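Local coordinates for protein tapirin (Caldicellulosiruptor hydrothermalis, PDB 6N2C) that probably binds cellulose through its C-terminal beta-helix domain, which also carries a zinc ion, and so helps this thermophilic bacterium adhere to plant biomass, at residues A[245-256]-A[266-277]. Sequence-based numbering, arbitrary orientation.
Sequences NKVVVNNLMYTK and NRLESNSLLFSD
Strands 246-249 and 267-270 run parallel with axes 4.8 Å apart, and past a shared corner strands 252-255 and 273-276 pair the same way, 3° from exactly parallel. Every residue sits beside the one 21 positions later. The backbone bonds repeat along both strand pairs; that from Val249 N to Glu269 O, at 2.8 Å, is nearly straight. Val247 and Leu268 point the same way into the interior, and Leu268 CD1 also meets Met253 SD, 3.8 Å away, from the neighbouring face. Met253 CG lies anti to the backbone N (chi1 176°), and the extended chain carries the sulfur across to that methyl. These are successive coils of a right-handed parallel beta-helix, the fold of the tapirin C-terminal domain. At the corner, water 2 lies within hydrogen-bonding distance of Ser270 OG and the carbonyls of Val249 and Asn251. On the outer face Val248 CG1 lies alongside the Glu269 carboxylate. Glu269 OE1 takes Arg267 NH1 at 2.6 Å on its anti lone pair, in the guanidinium plane, and OE2 accepts Asn271 ND2 at 3.0 Å. An alanine in place of Glu269 would probably leave the guanidinium without its countercharge and the Asn271 amide free to turn. Tyr254 and Phe275 lie side by side, ring planes 33° apart, and Phe275 also touches Ile453 of helix 451-457. Asp277 OD2 approaches the edge of the Tyr254 ring and accepts a very short 2.5 Å bond from Tyr254 OH, while OD1 forms a salt bridge with Lys457.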
ATOM      1  N   ASN A 245     -14.073   1.344  -1.823  1.00 17.50           N
ATOM      2  CA  ASN A 245     -13.465   1.009  -0.495  1.00 17.78           C
ATOM      3  C   ASN A 245     -12.566   2.144  -0.128  1.00 17.91           C
ATOM      4  O   ASN A 245     -11.762   2.672  -1.007  1.00 18.54           O
ATOM      5  CB  ASN A 245     -12.624  -0.215  -0.586  1.00 18.02           C
ATOM      6  CG  ASN A 245     -13.379  -1.445  -1.074  1.00 19.32           C
ATOM      7  OD1 ASN A 245     -12.869  -2.150  -1.916  1.00 18.70           O
ATOM      8  ND2 ASN A 245     -14.540  -1.764  -0.499  1.00 18.27           N
ATOM      9  N   LYS A 246     -12.576   2.517   1.163  0.56 17.09           N
ATOM     10  CA  LYS A 246     -11.752   3.626   1.663  0.56 17.36           C
ATOM     11  C   LYS A 246     -10.862   3.092   2.813  0.56 15.80           C
ATOM     12  O   LYS A 246     -11.392   2.749   3.884  0.56 15.15           O
ATOM     13  CB  LYS A 246     -12.597   4.799   2.127  0.56 21.08           C
ATOM     14  CG  LYS A 246     -13.822   5.171   1.247  0.56 22.99           C
ATOM     15  CD  LYS A 246     -13.496   5.650  -0.129  0.56 23.82           C
ATOM     16  CE  LYS A 246     -14.779   5.916  -0.911  0.56 24.36           C
ATOM     17  NZ  LYS A 246     -14.467   6.726  -2.120  0.56 24.34           N
ATOM     18  N   VAL A 247      -9.560   3.062   2.585  1.00 16.15           N
ATOM     19  CA  VAL A 247      -8.582   2.363   3.499  1.00 15.82           C
ATOM     20  C   VAL A 247      -7.647   3.437   3.999  1.00 16.81           C
ATOM     21  O   VAL A 247      -7.102   4.209   3.213  1.00 16.35           O
ATOM     22  CB  VAL A 247      -7.838   1.274   2.782  1.00 15.78           C
ATOM     23  CG1 VAL A 247      -6.712   0.666   3.660  1.00 16.16           C
ATOM     24  CG2 VAL A 247      -8.793   0.150   2.394  1.00 18.41           C
ATOM     25  N   VAL A 248      -7.395   3.464   5.330  1.00 14.72           N
ATOM     26  CA  VAL A 248      -6.532   4.441   5.938  1.00 15.14           C
ATOM     27  C   VAL A 248      -5.541   3.633   6.816  1.00 15.94           C
ATOM     28  O   VAL A 248      -6.018   2.926   7.706  1.00 16.86           O
ATOM     29  CB  VAL A 248      -7.308   5.417   6.889  1.00 18.49           C
ATOM     30  CG1 VAL A 248      -6.334   6.456   7.425  1.00 19.89           C
ATOM     31  CG2 VAL A 248      -8.391   6.144   6.090  1.00 20.82           C
ATOM     32  N   VAL A 249      -4.259   3.746   6.490  1.00 15.31           N
ATOM     33  CA  VAL A 249      -3.176   3.025   7.195  1.00 16.00           C
ATOM     34  C   VAL A 249      -2.219   4.098   7.706  1.00 16.92           C
ATOM     35  O   VAL A 249      -1.487   4.750   6.943  1.00 17.29           O
ATOM     36  CB  VAL A 249      -2.444   1.992   6.329  1.00 17.32           C
ATOM     37  CG1 VAL A 249      -1.455   1.255   7.265  1.00 16.48           C
ATOM     38  CG2 VAL A 249      -3.435   1.016   5.741  1.00 16.35           C
ATOM     39  N   ASN A 250      -2.214   4.287   9.019  0.52 17.09           N
ATOM     40  CA  ASN A 250      -1.422   5.404   9.611  0.52 17.36           C
ATOM     41  C   ASN A 250       0.068   5.204   9.429  0.52 17.04           C
ATOM     42  O   ASN A 250       0.805   6.129   9.021  0.52 15.88           O
ATOM     43  CB  ASN A 250      -1.776   5.618  11.069  0.52 19.48           C
ATOM     44  CG  ASN A 250      -1.244   6.925  11.603  0.52 22.14           C
ATOM     45  OD1 ASN A 250      -1.402   7.968  10.966  0.52 24.73           O
ATOM     46  ND2 ASN A 250      -0.550   6.869  12.731  0.52 21.96           N
ATOM     47  N   ASN A 251       0.544   3.994   9.697  1.00 15.27           N
ATOM     48  CA  ASN A 251       2.006   3.739   9.695  1.00 14.74           C
ATOM     49  C   ASN A 251       2.433   3.014   8.408  1.00 14.28           C
ATOM     50  O   ASN A 251       2.664   3.664   7.390  1.00 16.39           O
ATOM     51  CB  ASN A 251       2.438   3.046  10.979  1.00 16.43           C
ATOM     52  CG  ASN A 251       3.923   2.971  11.109  1.00 19.26           C
ATOM     53  OD1 ASN A 251       4.616   4.009  11.054  1.00 20.00           O
ATOM     54  ND2 ASN A 251       4.436   1.792  11.195  1.00 16.26           N
ATOM     55  N   LEU A 252       2.475   1.705   8.385  0.51 14.33           N
ATOM     56  CA  LEU A 252       2.886   1.102   7.137  0.51 14.19           C
ATOM     57  C   LEU A 252       1.912   0.048   6.633  0.51 13.93           C
ATOM     58  O   LEU A 252       1.349  -0.747   7.390  0.51 14.33           O
ATOM     59  CB  LEU A 252       4.326   0.560   7.180  0.51 14.84           C
ATOM     60  CG  LEU A 252       4.433  -0.718   8.007  0.51 14.77           C
ATOM     61  CD1 LEU A 252       4.089  -1.966   7.209  0.51 14.49           C
ATOM     62  CD2 LEU A 252       5.832  -0.820   8.612  0.51 15.20           C
ATOM     63  N   MET A 253       1.784   0.055   5.305  1.00 13.29           N
ATOM     64  CA  MET A 253       1.119  -1.002   4.573  1.00 13.54           C
ATOM     65  C   MET A 253       2.157  -1.626   3.715  1.00 12.87           C
ATOM     66  O   MET A 253       2.819  -0.965   2.896  1.00 13.99           O
ATOM     67  CB  MET A 253      -0.032  -0.448   3.710  1.00 14.10           C
ATOM     68  CG  MET A 253      -0.695  -1.511   2.845  1.00 13.71           C
ATOM     69  SD  MET A 253      -2.195  -0.779   2.179  0.90 17.65           S
ATOM     70  CE  MET A 253      -2.887  -2.202   1.378  1.00 22.19           C
ATOM     71  N   TYR A 254       2.356  -2.952   3.898  1.00 13.07           N
ATOM     72  CA  TYR A 254       3.293  -3.735   3.138  1.00 12.83           C
ATOM     73  C   TYR A 254       2.564  -4.875   2.436  1.00 13.31           C
ATOM     74  O   TYR A 254       1.789  -5.537   3.062  1.00 15.35           O
ATOM     75  CB  TYR A 254       4.395  -4.412   4.046  1.00 13.93           C
ATOM     76  CG  TYR A 254       5.196  -5.448   3.241  1.00 14.04           C
ATOM     77  CD1 TYR A 254       6.290  -5.042   2.429  1.00 13.56           C
ATOM     78  CD2 TYR A 254       4.895  -6.830   3.233  1.00 13.85           C
ATOM     79  CE1 TYR A 254       6.957  -5.938   1.630  1.00 15.42           C
ATOM     80  CE2 TYR A 254       5.593  -7.722   2.450  1.00 17.23           C
ATOM     81  CZ  TYR A 254       6.623  -7.306   1.683  1.00 15.73           C
ATOM     82  OH  TYR A 254       7.308  -8.191   0.945  1.00 18.08           O
ATOM     83  N   THR A 255       2.870  -5.153   1.143  1.00 13.62           N
ATOM     84  CA  THR A 255       2.425  -6.386   0.480  1.00 13.35           C
ATOM     85  C   THR A 255       3.559  -6.932  -0.326  1.00 15.30           C
ATOM     86  O   THR A 255       4.351  -6.170  -0.859  1.00 14.80           O
ATOM     87  CB  THR A 255       1.191  -6.201  -0.410  1.00 14.60           C
ATOM     88  OG1 THR A 255       1.559  -5.675  -1.695  1.00 15.79           O
ATOM     89  CG2 THR A 255       0.128  -5.417   0.233  1.00 14.44           C
ATOM     90  N   LYS A 256       3.658  -8.256  -0.395  1.00 14.30           N
ATOM     91  CA  LYS A 256       4.656  -8.825  -1.296  1.00 15.56           C
ATOM     92  C   LYS A 256       4.247  -8.700  -2.791  1.00 15.84           C
ATOM     93  O   LYS A 256       5.075  -8.410  -3.697  1.00 16.66           O
ATOM     94  CB  LYS A 256       4.861 -10.283  -0.954  1.00 17.17           C
ATOM     95  CG  LYS A 256       6.048 -10.881  -1.657  1.00 19.74           C
ATOM     96  CD  LYS A 256       6.086 -12.412  -1.532  1.00 22.71           C
ATOM     97  CE  LYS A 256       7.054 -12.983  -2.569  1.00 27.05           C
ATOM     98  NZ  LYS A 256       7.214 -14.478  -2.486  1.00 32.04           N
ATOM     99  N   ASN A 266     -12.071   3.882  -5.189  1.00 15.78           N
ATOM    100  CA  ASN A 266     -11.372   3.451  -3.965  1.00 17.08           C
ATOM    101  C   ASN A 266     -10.461   4.567  -3.536  1.00 19.20           C
ATOM    102  O   ASN A 266      -9.988   5.376  -4.367  1.00 17.39           O
ATOM    103  CB  ASN A 266     -10.571   2.245  -4.272  1.00 17.01           C
ATOM    104  CG  ASN A 266     -11.400   1.069  -4.777  1.00 16.40           C
ATOM    105  OD1 ASN A 266     -12.127   0.439  -4.016  1.00 16.77           O
ATOM    106  ND2 ASN A 266     -11.261   0.755  -6.046  1.00 13.74           N
ATOM    107  N   ARG A 267     -10.056   4.522  -2.232  1.00 18.01           N
ATOM    108  CA  ARG A 267      -9.125   5.502  -1.710  1.00 17.60           C
ATOM    109  C   ARG A 267      -8.197   4.761  -0.732  1.00 16.38           C
ATOM    110  O   ARG A 267      -8.694   3.969   0.078  1.00 14.09           O
ATOM    111  CB  ARG A 267      -9.868   6.578  -0.962  1.00 19.97           C
ATOM    112  CG  ARG A 267      -8.960   7.698  -0.464  1.00 20.26           C
ATOM    113  CD  ARG A 267      -9.749   8.909   0.138  1.00 24.51           C
ATOM    114  NE  ARG A 267      -8.884  10.003   0.533  1.00 25.75           N
ATOM    115  CZ  ARG A 267      -8.271  10.167   1.724  1.00 34.77           C
ATOM    116  NH1 ARG A 267      -8.419   9.330   2.777  1.00 32.28           N
ATOM    117  NH2 ARG A 267      -7.471  11.238   1.883  1.00 37.27           N
ATOM    118  N   LEU A 268      -6.925   5.007  -0.889  1.00 15.12           N
ATOM    119  CA  LEU A 268      -5.882   4.482   0.039  1.00 15.21           C
ATOM    120  C   LEU A 268      -5.119   5.665   0.549  1.00 17.44           C
ATOM    121  O   LEU A 268      -4.415   6.332  -0.215  1.00 15.53           O
ATOM    122  CB  LEU A 268      -4.952   3.564  -0.718  1.00 15.25           C
ATOM    123  CG  LEU A 268      -3.809   2.859   0.037  1.00 16.98           C
ATOM    124  CD1 LEU A 268      -4.348   2.238   1.294  1.00 22.96           C
ATOM    125  CD2 LEU A 268      -3.152   1.858  -0.871  1.00 18.67           C
ATOM    126  N   GLU A 269      -5.157   5.869   1.871  1.00 14.65           N
ATOM    127  CA  GLU A 269      -4.434   6.896   2.546  1.00 16.91           C
ATOM    128  C   GLU A 269      -3.336   6.213   3.406  1.00 16.50           C
ATOM    129  O   GLU A 269      -3.691   5.381   4.253  1.00 15.19           O
ATOM    130  CB  GLU A 269      -5.350   7.676   3.426  1.00 17.65           C
ATOM    131  CG  GLU A 269      -4.652   8.811   4.206  1.00 22.80           C
ATOM    132  CD  GLU A 269      -5.623   9.588   5.146  1.00 27.95           C
ATOM    133  OE1 GLU A 269      -6.886   9.606   4.846  1.00 22.52           O
ATOM    134  OE2 GLU A 269      -5.099  10.028   6.263  1.00 28.05           O
ATOM    135  N   SER A 270      -2.089   6.504   3.083  1.00 15.39           N
ATOM    136  CA  SER A 270      -0.895   5.939   3.770  1.00 16.84           C
ATOM    137  C   SER A 270      -0.103   7.115   4.340  1.00 17.68           C
ATOM    138  O   SER A 270       0.442   7.955   3.601  1.00 16.75           O
ATOM    139  CB  SER A 270      -0.065   5.095   2.794  1.00 15.22           C
ATOM    140  OG  SER A 270       1.218   4.771   3.356  1.00 16.46           O
ATOM    141  N   ASN A 271      -0.101   7.221   5.660  1.00 17.78           N
ATOM    142  CA  ASN A 271       0.500   8.403   6.340  1.00 18.74           C
ATOM    143  C   ASN A 271       1.951   8.225   6.731  1.00 22.61           C
ATOM    144  O   ASN A 271       2.537   9.113   7.266  1.00 26.56           O
ATOM    145  CB  ASN A 271      -0.355   8.809   7.507  1.00 21.25           C
ATOM    146  CG  ASN A 271      -1.689   9.232   7.048  1.00 24.78           C
ATOM    147  OD1 ASN A 271      -1.755   9.949   6.059  1.00 27.94           O
ATOM    148  ND2 ASN A 271      -2.720   8.804   7.680  1.00 23.47           N
ATOM    149  N   SER A 272       2.571   7.126   6.448  1.00 16.67           N
ATOM    150  CA  SER A 272       4.059   7.087   6.565  1.00 17.93           C
ATOM    151  C   SER A 272       4.699   6.279   5.498  1.00 17.40           C
ATOM    152  O   SER A 272       5.501   6.810   4.771  1.00 17.23           O
ATOM    153  CB  SER A 272       4.410   6.564   7.974  1.00 17.71           C
ATOM    154  OG  SER A 272       5.790   6.312   8.118  1.00 20.08           O
ATOM    155  N   LEU A 273       4.364   5.010   5.359  1.00 13.69           N
ATOM    156  CA  LEU A 273       5.087   4.142   4.404  1.00 15.34           C
ATOM    157  C   LEU A 273       4.113   3.209   3.699  1.00 15.86           C
ATOM    158  O   LEU A 273       3.364   2.492   4.384  1.00 15.11           O
ATOM    159  CB  LEU A 273       6.124   3.298   5.172  1.00 15.35           C
ATOM    160  CG  LEU A 273       6.985   2.299   4.390  1.00 15.75           C
ATOM    161  CD1 LEU A 273       7.668   2.910   3.158  1.00 16.80           C
ATOM    162  CD2 LEU A 273       8.021   1.558   5.247  1.00 16.40           C
ATOM    163  N   LEU A 274       4.218   3.140   2.349  1.00 14.51           N
ATOM    164  CA  LEU A 274       3.456   2.161   1.530  1.00 14.39           C
ATOM    165  C   LEU A 274       4.487   1.452   0.765  1.00 13.01           C
ATOM    166  O   LEU A 274       5.268   2.101   0.015  1.00 15.20           O
ATOM    167  CB  LEU A 274       2.502   2.951   0.576  1.00 13.81           C
ATOM    168  CG  LEU A 274       1.681   2.137  -0.375  1.00 15.72           C
ATOM    169  CD1 LEU A 274       0.786   1.242   0.450  1.00 15.94           C
ATOM    170  CD2 LEU A 274       0.825   3.040  -1.201  1.00 16.16           C
ATOM    171  N   PHE A 275       4.579   0.123   0.921  1.00 13.77           N
ATOM    172  CA  PHE A 275       5.662  -0.641   0.331  1.00 14.00           C
ATOM    173  C   PHE A 275       5.096  -1.887  -0.278  1.00 15.56           C
ATOM    174  O   PHE A 275       4.466  -2.670   0.434  1.00 14.47           O
ATOM    175  CB  PHE A 275       6.694  -1.019   1.443  1.00 14.35           C
ATOM    176  CG  PHE A 275       7.998  -1.468   0.949  1.00 14.74           C
ATOM    177  CD1 PHE A 275       8.132  -2.694   0.266  1.00 13.80           C
ATOM    178  CD2 PHE A 275       9.144  -0.674   1.118  1.00 14.52           C
ATOM    179  CE1 PHE A 275       9.373  -3.111  -0.217  1.00 18.03           C
ATOM    180  CE2 PHE A 275      10.345  -1.119   0.645  1.00 15.92           C
ATOM    181  CZ  PHE A 275      10.472  -2.301  -0.034  1.00 16.36           C
ATOM    182  N   SER A 276       5.399  -2.142  -1.555  1.00 14.45           N
ATOM    183  CA  SER A 276       5.050  -3.411  -2.156  1.00 14.30           C
ATOM    184  C   SER A 276       6.225  -3.924  -2.961  1.00 15.98           C
ATOM    185  O   SER A 276       6.932  -3.163  -3.586  1.00 16.88           O
ATOM    186  CB  SER A 276       3.825  -3.333  -3.064  1.00 15.93           C
ATOM    187  OG  SER A 276       3.409  -4.614  -3.497  1.00 15.67           O
ATOM    188  N   ASP A 277       6.481  -5.222  -2.914  1.00 14.01           N
ATOM    189  CA  ASP A 277       7.406  -5.800  -3.842  1.00 16.49           C
ATOM    190  C   ASP A 277       6.803  -6.023  -5.230  1.00 17.97           C
ATOM    191  O   ASP A 277       7.556  -6.517  -6.129  1.00 19.92           O
ATOM    192  CB  ASP A 277       7.954  -7.104  -3.320  1.00 17.16           C
ATOM    193  CG  ASP A 277       8.767  -6.910  -2.005  1.00 20.77           C
ATOM    194  OD1 ASP A 277       9.540  -5.949  -1.987  1.00 24.26           O
ATOM    195  OD2 ASP A 277       8.667  -7.798  -1.079  1.00 26.05           O
TER
HETATM  196  O   HOH W   1      -9.286   6.467   2.633  0.67 17.46           O
HETATM  197  O   HOH W   2       0.695   3.411   5.552  0.86 15.06           O